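Local structure of folylpolyglutamate synthase protein FOLC (Mycobacterium tuberculosis, 2VOS) at residues 279-293 / 320-333. The protein probably joins L-glutamate to dihydropteroate and extends the polyglutamate tail of tetrahydrofolate, spending ATP at each addition. Sequence-based numbering, arbitrary orientation.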
ATOM      1  N   LEU A 279      -0.863  12.648 -19.053  1.00 38.31           N
ATOM      2  CA  LEU A 279      -2.088  12.410 -18.285  1.00 38.72           C
ATOM      3  C   LEU A 279      -3.139  13.487 -18.545  1.00 39.57           C
ATOM      4  O   LEU A 279      -2.846  14.681 -18.479  1.00 39.40           O
ATOM      5  CB  LEU A 279      -1.758  12.384 -16.794  1.00 38.20           C
ATOM      6  CG  LEU A 279      -0.694  11.373 -16.311  1.00 40.66           C
ATOM      7  CD1 LEU A 279      -0.395  11.499 -14.749  1.00 44.56           C
ATOM      8  CD2 LEU A 279      -1.097   9.931 -16.613  1.00 36.70           C
ATOM      9  N   GLN A 280      -4.368  13.058 -18.774  1.00 40.24           N
ATOM     10  CA  GLN A 280      -5.484  13.983 -18.675  1.00 42.32           C
ATOM     11  C   GLN A 280      -6.047  13.999 -17.242  1.00 42.10           C
ATOM     12  O   GLN A 280      -6.584  12.979 -16.759  1.00 43.43           O
ATOM     13  CB  GLN A 280      -6.570  13.605 -19.655  1.00 43.10           C
ATOM     14  CG  GLN A 280      -7.748  14.596 -19.603  1.00 48.41           C
ATOM     15  CD  GLN A 280      -8.470  14.577 -20.876  1.00 58.46           C
ATOM     16  OE1 GLN A 280      -7.856  14.664 -21.941  1.00 61.27           O
ATOM     17  NE2 GLN A 280      -9.799  14.439 -20.810  1.00 61.95           N
ATOM     18  N   GLY A 281      -5.849  15.109 -16.545  1.00 41.08           N
ATOM     19  CA  GLY A 281      -6.376  15.287 -15.212  1.00 41.47           C
ATOM     20  C   GLY A 281      -7.687  16.051 -15.298  1.00 41.94           C
ATOM     21  O   GLY A 281      -8.182  16.374 -16.420  1.00 41.45           O
ATOM     22  N   LEU A 282      -8.224  16.444 -14.142  1.00 41.99           N
ATOM     23  CA  LEU A 282      -9.483  17.234 -14.130  1.00 42.53           C
ATOM     24  C   LEU A 282      -9.331  18.649 -14.749  1.00 43.34           C
ATOM     25  O   LEU A 282     -10.287  19.188 -15.283  1.00 42.71           O
ATOM     26  CB  LEU A 282      -9.991  17.382 -12.703  1.00 42.01           C
ATOM     27  CG  LEU A 282     -10.127  16.083 -11.925  1.00 43.43           C
ATOM     28  CD1 LEU A 282     -10.655  16.422 -10.586  1.00 44.03           C
ATOM     29  CD2 LEU A 282     -11.134  15.142 -12.654  1.00 43.33           C
ATOM     30  N   GLY A 283      -8.153  19.258 -14.615  1.00 43.49           N
ATOM     31  CA  GLY A 283      -7.896  20.589 -15.121  1.00 43.54           C
ATOM     32  C   GLY A 283      -7.167  20.635 -16.462  1.00 44.61           C
ATOM     33  O   GLY A 283      -6.846  21.720 -16.957  1.00 45.39           O
ATOM     34  N   GLY A 284      -6.936  19.487 -17.099  1.00 43.35           N
ATOM     35  CA  GLY A 284      -6.363  19.505 -18.445  1.00 43.88           C
ATOM     36  C   GLY A 284      -5.276  18.453 -18.664  1.00 44.03           C
ATOM     37  O   GLY A 284      -5.116  17.524 -17.863  1.00 43.18           O
ATOM     38  N   VAL A 285      -4.507  18.609 -19.734  1.00 43.00           N
ATOM     39  CA  VAL A 285      -3.480  17.655 -20.070  1.00 43.60           C
ATOM     40  C   VAL A 285      -2.120  18.050 -19.465  1.00 44.30           C
ATOM     41  O   VAL A 285      -1.663  19.179 -19.613  1.00 44.33           O
ATOM     42  CB  VAL A 285      -3.352  17.536 -21.588  1.00 44.41           C
ATOM     43  CG1 VAL A 285      -2.254  16.536 -21.993  1.00 42.26           C
ATOM     44  CG2 VAL A 285      -4.707  17.147 -22.184  1.00 45.41           C
ATOM     45  N   TYR A 286      -1.470  17.119 -18.768  1.00 43.55           N
ATOM     46  CA  TYR A 286      -0.156  17.347 -18.238  1.00 41.83           C
ATOM     47  C   TYR A 286       0.791  16.405 -18.982  1.00 41.85           C
ATOM     48  O   TYR A 286       0.561  15.212 -18.994  1.00 42.28           O
ATOM     49  CB  TYR A 286      -0.133  17.051 -16.738  1.00 41.75           C
ATOM     50  CG  TYR A 286      -1.135  17.862 -15.890  1.00 43.52           C
ATOM     51  CD1 TYR A 286      -0.749  19.014 -15.200  1.00 47.63           C
ATOM     52  CD2 TYR A 286      -2.445  17.478 -15.805  1.00 44.05           C
ATOM     53  CE1 TYR A 286      -1.683  19.764 -14.427  1.00 50.91           C
ATOM     54  CE2 TYR A 286      -3.386  18.217 -15.049  1.00 49.90           C
ATOM     55  CZ  TYR A 286      -2.986  19.342 -14.339  1.00 51.24           C
ATOM     56  OH  TYR A 286      -3.917  20.028 -13.553  1.00 58.44           O
ATOM     57  N   SER A 287       1.870  16.934 -19.573  1.00 42.02           N
ATOM     58  CA  SER A 287       2.776  16.158 -20.474  1.00 43.01           C
ATOM     59  C   SER A 287       4.171  15.919 -19.902  1.00 42.03           C
ATOM     60  O   SER A 287       4.561  16.622 -19.019  1.00 41.09           O
ATOM     61  CB  SER A 287       2.943  16.925 -21.786  1.00 43.19           C
ATOM     62  OG  SER A 287       1.653  17.127 -22.361  1.00 50.03           O
ATOM     63  N   ASP A 288       4.914  14.964 -20.459  1.00 42.41           N
ATOM     64  CA  ASP A 288       6.294  14.687 -20.071  1.00 44.16           C
ATOM     65  C   ASP A 288       6.440  14.465 -18.572  1.00 42.01           C
ATOM     66  O   ASP A 288       7.362  14.983 -17.943  1.00 40.74           O
ATOM     67  CB  ASP A 288       7.232  15.826 -20.481  1.00 46.14           C
ATOM     68  CG  ASP A 288       8.767  15.363 -20.587  1.00 57.56           C
ATOM     69  OD1 ASP A 288       9.032  14.141 -20.941  1.00 64.60           O
ATOM     70  OD2 ASP A 288       9.709  16.234 -20.359  1.00 63.71           O
ATOM     71  N   ILE A 289       5.511  13.717 -17.997  1.00 40.19           N
ATOM     72  CA  ILE A 289       5.642  13.324 -16.630  1.00 39.78           C
ATOM     73  C   ILE A 289       6.577  12.107 -16.535  1.00 40.68           C
ATOM     74  O   ILE A 289       6.232  11.024 -17.033  1.00 41.46           O
ATOM     75  CB  ILE A 289       4.302  12.985 -16.046  1.00 40.72           C
ATOM     76  CG1 ILE A 289       3.478  14.272 -15.929  1.00 40.18           C
ATOM     77  CG2 ILE A 289       4.492  12.372 -14.623  1.00 39.53           C
ATOM     78  CD1 ILE A 289       2.009  14.021 -15.694  1.00 38.27           C
ATOM     79  N   TYR A 290       7.744  12.288 -15.924  1.00 38.55           N
ATOM     80  CA  TYR A 290       8.597  11.150 -15.651  1.00 38.62           C
ATOM     81  C   TYR A 290       8.247  10.573 -14.298  1.00 38.74           C
ATOM     82  O   TYR A 290       8.260  11.301 -13.284  1.00 38.88           O
ATOM     83  CB  TYR A 290      10.085  11.537 -15.734  1.00 38.92           C
ATOM     84  CG  TYR A 290      10.978  10.362 -15.316  1.00 38.93           C
ATOM     85  CD1 TYR A 290      11.212   9.286 -16.176  1.00 41.54           C
ATOM     86  CD2 TYR A 290      11.589  10.333 -14.064  1.00 41.52           C
ATOM     87  CE1 TYR A 290      12.038   8.194 -15.795  1.00 41.60           C
ATOM     88  CE2 TYR A 290      12.426   9.204 -13.650  1.00 39.36           C
ATOM     89  CZ  TYR A 290      12.616   8.156 -14.529  1.00 41.27           C
ATOM     90  OH  TYR A 290      13.442   7.084 -14.194  1.00 45.75           O
ATOM     91  N   LEU A 291       7.896   9.280 -14.268  1.00 37.47           N
ATOM     92  CA  LEU A 291       7.582   8.632 -12.986  1.00 38.44           C
ATOM     93  C   LEU A 291       8.648   7.559 -12.766  1.00 38.26           C
ATOM     94  O   LEU A 291       8.758   6.647 -13.599  1.00 37.46           O
ATOM     95  CB  LEU A 291       6.204   7.971 -13.098  1.00 37.16           C
ATOM     96  CG  LEU A 291       5.758   7.255 -11.807  1.00 41.94           C
ATOM     97  CD1 LEU A 291       5.430   8.269 -10.710  1.00 38.14           C
ATOM     98  CD2 LEU A 291       4.547   6.407 -12.118  1.00 36.68           C
ATOM     99  N   PRO A 292       9.466   7.670 -11.698  1.00 38.88           N
ATOM    100  CA  PRO A 292      10.521   6.657 -11.561  1.00 38.81           C
ATOM    101  C   PRO A 292      10.019   5.297 -10.931  1.00 39.77           C
ATOM    102  O   PRO A 292      10.606   4.811  -9.952  1.00 38.98           O
ATOM    103  CB  PRO A 292      11.541   7.329 -10.651  1.00 39.59           C
ATOM    104  CG  PRO A 292      10.651   8.168  -9.674  1.00 39.14           C
ATOM    105  CD  PRO A 292       9.471   8.645 -10.597  1.00 38.21           C
ATOM    106  N   LEU A 293       8.938   4.720 -11.466  1.00 39.39           N
ATOM    107  CA  LEU A 293       8.422   3.458 -10.951  1.00 41.28           C
ATOM    108  C   LEU A 293       8.074   2.637 -12.198  1.00 41.41           C
ATOM    109  O   LEU A 293       7.672   3.195 -13.245  1.00 41.51           O
ATOM    110  CB  LEU A 293       7.113   3.668 -10.139  1.00 41.53           C
ATOM    111  CG  LEU A 293       7.201   4.495  -8.867  1.00 41.24           C
ATOM    112  CD1 LEU A 293       5.816   4.639  -8.237  1.00 43.86           C
ATOM    113  CD2 LEU A 293       8.197   3.804  -7.884  1.00 40.03           C
ATOM    114  N   GLN A 320      -6.063  24.727 -13.810  1.00 46.32           N
ATOM    115  CA  GLN A 320      -5.068  23.681 -13.831  1.00 47.08           C
ATOM    116  C   GLN A 320      -3.970  23.858 -12.749  1.00 45.14           C
ATOM    117  O   GLN A 320      -3.508  24.974 -12.474  1.00 45.26           O
ATOM    118  CB  GLN A 320      -4.457  23.629 -15.252  1.00 48.61           C
ATOM    119  CG  GLN A 320      -3.756  22.289 -15.575  1.00 51.42           C
ATOM    120  CD  GLN A 320      -3.444  22.137 -17.081  1.00 58.99           C
ATOM    121  OE1 GLN A 320      -3.720  23.032 -17.895  1.00 59.58           O
ATOM    122  NE2 GLN A 320      -2.871  20.986 -17.447  1.00 60.60           N
ATOM    123  N   LEU A 321      -3.499  22.767 -12.167  1.00 44.75           N
ATOM    124  CA  LEU A 321      -2.334  22.863 -11.261  1.00 42.81           C
ATOM    125  C   LEU A 321      -1.088  23.240 -12.075  1.00 42.00           C
ATOM    126  O   LEU A 321      -0.997  22.871 -13.219  1.00 41.28           O
ATOM    127  CB  LEU A 321      -2.080  21.517 -10.580  1.00 42.99           C
ATOM    128  CG  LEU A 321      -3.140  20.915  -9.649  1.00 41.74           C
ATOM    129  CD1 LEU A 321      -2.631  19.553  -9.172  1.00 39.74           C
ATOM    130  CD2 LEU A 321      -3.396  21.862  -8.493  1.00 43.38           C
ATOM    131  N   ASP A 322      -0.127  23.942 -11.483  1.00 42.26           N
ATOM    132  CA  ASP A 322       1.161  24.260 -12.152  1.00 42.96           C
ATOM    133  C   ASP A 322       1.763  22.967 -12.702  1.00 42.46           C
ATOM    134  O   ASP A 322       2.098  22.110 -11.912  1.00 43.26           O
ATOM    135  CB  ASP A 322       2.120  24.749 -11.091  1.00 44.49           C
ATOM    136  CG  ASP A 322       3.461  25.167 -11.646  1.00 48.39           C
ATOM    137  OD1 ASP A 322       3.800  24.904 -12.817  1.00 52.05           O
ATOM    138  OD2 ASP A 322       4.158  25.868 -10.900  1.00 56.13           O
ATOM    139  N   GLY A 323       1.938  22.838 -14.017  1.00 41.59           N
ATOM    140  CA  GLY A 323       2.518  21.608 -14.603  1.00 39.99           C
ATOM    141  C   GLY A 323       3.945  21.278 -14.145  1.00 38.30           C
ATOM    142  O   GLY A 323       4.306  20.105 -14.033  1.00 37.99           O
ATOM    143  N   ASP A 324       4.772  22.298 -13.880  1.00 36.97           N
ATOM    144  CA  ASP A 324       6.124  22.039 -13.336  1.00 36.29           C
ATOM    145  C   ASP A 324       6.037  21.393 -11.960  1.00 36.75           C
ATOM    146  O   ASP A 324       6.873  20.556 -11.620  1.00 36.93           O
ATOM    147  CB  ASP A 324       6.933  23.342 -13.212  1.00 34.68           C
ATOM    148  CG  ASP A 324       7.292  23.934 -14.570  1.00 36.13           C
ATOM    149  OD1 ASP A 324       7.027  23.272 -15.613  1.00 35.88           O
ATOM    150  OD2 ASP A 324       7.852  25.046 -14.636  1.00 30.34           O
ATOM    151  N   ALA A 325       5.057  21.805 -11.141  1.00 35.30           N
ATOM    152  CA  ALA A 325       4.956  21.221  -9.803  1.00 37.41           C
ATOM    153  C   ALA A 325       4.456  19.763  -9.910  1.00 37.79           C
ATOM    154  O   ALA A 325       4.896  18.831  -9.186  1.00 38.53           O
ATOM    155  CB  ALA A 325       3.983  22.068  -8.939  1.00 38.10           C
ATOM    156  N   VAL A 326       3.516  19.534 -10.832  1.00 38.62           N
ATOM    157  CA  VAL A 326       3.058  18.153 -11.052  1.00 37.76           C
ATOM    158  C   VAL A 326       4.254  17.279 -11.549  1.00 38.64           C
ATOM    159  O   VAL A 326       4.421  16.176 -11.087  1.00 37.51           O
ATOM    160  CB  VAL A 326       1.938  18.118 -12.082  1.00 39.61           C
ATOM    161  CG1 VAL A 326       1.685  16.691 -12.616  1.00 39.61           C
ATOM    162  CG2 VAL A 326       0.620  18.869 -11.532  1.00 37.13           C
ATOM    163  N   ARG A 327       5.023  17.744 -12.537  1.00 38.79           N
ATOM    164  CA  ARG A 327       6.185  16.970 -12.992  1.00 38.34           C
ATOM    165  C   ARG A 327       7.164  16.720 -11.845  1.00 38.53           C
ATOM    166  O   ARG A 327       7.653  15.588 -11.680  1.00 38.20           O
ATOM    167  CB  ARG A 327       6.894  17.678 -14.115  1.00 38.21           C
ATOM    168  CG  ARG A 327       6.251  17.385 -15.457  1.00 39.39           C
ATOM    169  CD  ARG A 327       6.915  18.091 -16.671  1.00 39.90           C
ATOM    170  NE  ARG A 327       6.660  19.547 -16.669  1.00 40.89           N
ATOM    171  CZ  ARG A 327       5.528  20.112 -17.108  1.00 45.46           C
ATOM    172  NH1 ARG A 327       5.381  21.441 -17.045  1.00 40.22           N
ATOM    173  NH2 ARG A 327       4.513  19.362 -17.587  1.00 42.76           N
ATOM    174  N   ALA A 328       7.450  17.767 -11.075  1.00 38.72           N
ATOM    175  CA  ALA A 328       8.392  17.633  -9.915  1.00 38.75           C
ATOM    176  C   ALA A 328       7.873  16.659  -8.836  1.00 39.38           C
ATOM    177  O   ALA A 328       8.672  15.892  -8.268  1.00 38.73           O
ATOM    178  CB  ALA A 328       8.754  19.022  -9.320  1.00 39.27           C
ATOM    179  N   GLY A 329       6.561  16.660  -8.539  1.00 37.47           N
ATOM    180  CA  GLY A 329       6.032  15.764  -7.528  1.00 36.85           C
ATOM    181  C   GLY A 329       6.135  14.318  -7.964  1.00 38.33           C
ATOM    182  O   GLY A 329       6.603  13.440  -7.212  1.00 38.45           O
ATOM    183  N   PHE A 330       5.749  14.056  -9.205  1.00 36.88           N
ATOM    184  CA  PHE A 330       5.860  12.673  -9.714  1.00 37.53           C
ATOM    185  C   PHE A 330       7.299  12.181  -9.792  1.00 37.88           C
ATOM    186  O   PHE A 330       7.571  11.037  -9.429  1.00 37.84           O
ATOM    187  CB  PHE A 330       5.168  12.544 -11.073  1.00 35.51           C
ATOM    188  CG  PHE A 330       3.691  12.364 -10.939  1.00 37.48           C
ATOM    189  CD1 PHE A 330       3.190  11.354 -10.141  1.00 38.79           C
ATOM    190  CD2 PHE A 330       2.795  13.235 -11.602  1.00 36.43           C
ATOM    191  CE1 PHE A 330       1.800  11.179  -9.972  1.00 35.59           C
ATOM    192  CE2 PHE A 330       1.394  13.042 -11.490  1.00 37.93           C
ATOM    193  CZ  PHE A 330       0.914  11.987 -10.704  1.00 38.24           C
ATOM    194  N   ALA A 331       8.225  13.066 -10.189  1.00 38.12           N
ATOM    195  CA  ALA A 331       9.598  12.695 -10.262  1.00 38.36           C
ATOM    196  C   ALA A 331      10.151  12.369  -8.905  1.00 40.25           C
ATOM    197  O   ALA A 331      11.138  11.622  -8.806  1.00 38.96           O
ATOM    198  CB  ALA A 331      10.438  13.790 -10.911  1.00 39.23           C
ATOM    199  N   ALA A 332       9.562  12.921  -7.854  1.00 39.84           N
ATOM    200  CA  ALA A 332      10.104  12.639  -6.531  1.00 41.78           C
ATOM    201  C   ALA A 332       9.439  11.414  -5.858  1.00 42.13           C
ATOM    202  O   ALA A 332       9.819  11.061  -4.746  1.00 43.04           O
ATOM    203  CB  ALA A 332       9.905  13.855  -5.631  1.00 41.93           C
ATOM    204  N   VAL A 333       8.471  10.770  -6.522  1.00 40.55           N
ATOM    205  CA  VAL A 333       7.736   9.656  -5.883  1.00 40.55           C
ATOM    206  C   VAL A 333       8.668   8.504  -5.586  1.00 39.86           C
ATOM    207  O   VAL A 333       9.444   8.128  -6.470  1.00 37.95           O
ATOM    208  CB  VAL A 333       6.664   9.086  -6.883  1.00 38.99           C
ATOM    209  CG1 VAL A 333       6.105   7.734  -6.401  1.00 43.60           C
ATOM    210  CG2 VAL A 333       5.558  10.126  -7.037  1.00 42.36           C
TER
HETATM  211  O   HOH W   1       2.053  20.239 -19.197  1.00 40.91           O
HETATM  212  O   HOH W   2       8.092  14.059 -13.719  1.00 24.99           O
HETATM  213  O   HOH W   3      11.021   5.548  -7.178  1.00 34.67           O
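Q320 lies across one face of the Y286 ring, its extended chain putting NE2 over the centre, 3.4 Å above the plane, with ring and amide planes almost perpendicular (85°). From there NE2 donates to V285 O (3.1 Å), reaching it from above the carbonyl plane. A tyrosine suits this place because its apolar flank packs on V326, CE1 to CG2 3.8 Å, while its OH accepts from L321 N (3.1 Å) and also bonds E310 of helix 296-312. Buried Y286, I289, L291 and F330 form the close-packed part: branched I289 fits its CG2 against F330 CD2 at 3.6 Å, and L279 and L291 also touch this broad ring, which reaches helix 75-88 beyond. Helix 323-331 runs nearly parallel (18°) to strand 284-291, an edge strand of a three-stranded antiparallel sheet within the Mur ligase middle domain, of the P-loop NTPase clan. Further on, L293 CD1 meets V333 CG1 (3.6 Å), and the side chain of L293 lies near S77 and R338, which bind ADP. The flank with exposed D288 is looser and watery. There R327 passes its aliphatic stem, bent at chi3 (-71°), by D288 O; its charged end serves S287 O through NH2, in the carbonyl plane, and D324 OD1 through an NH1 salt bridge (2.8 Å), and a water links R327 O to Y290 O.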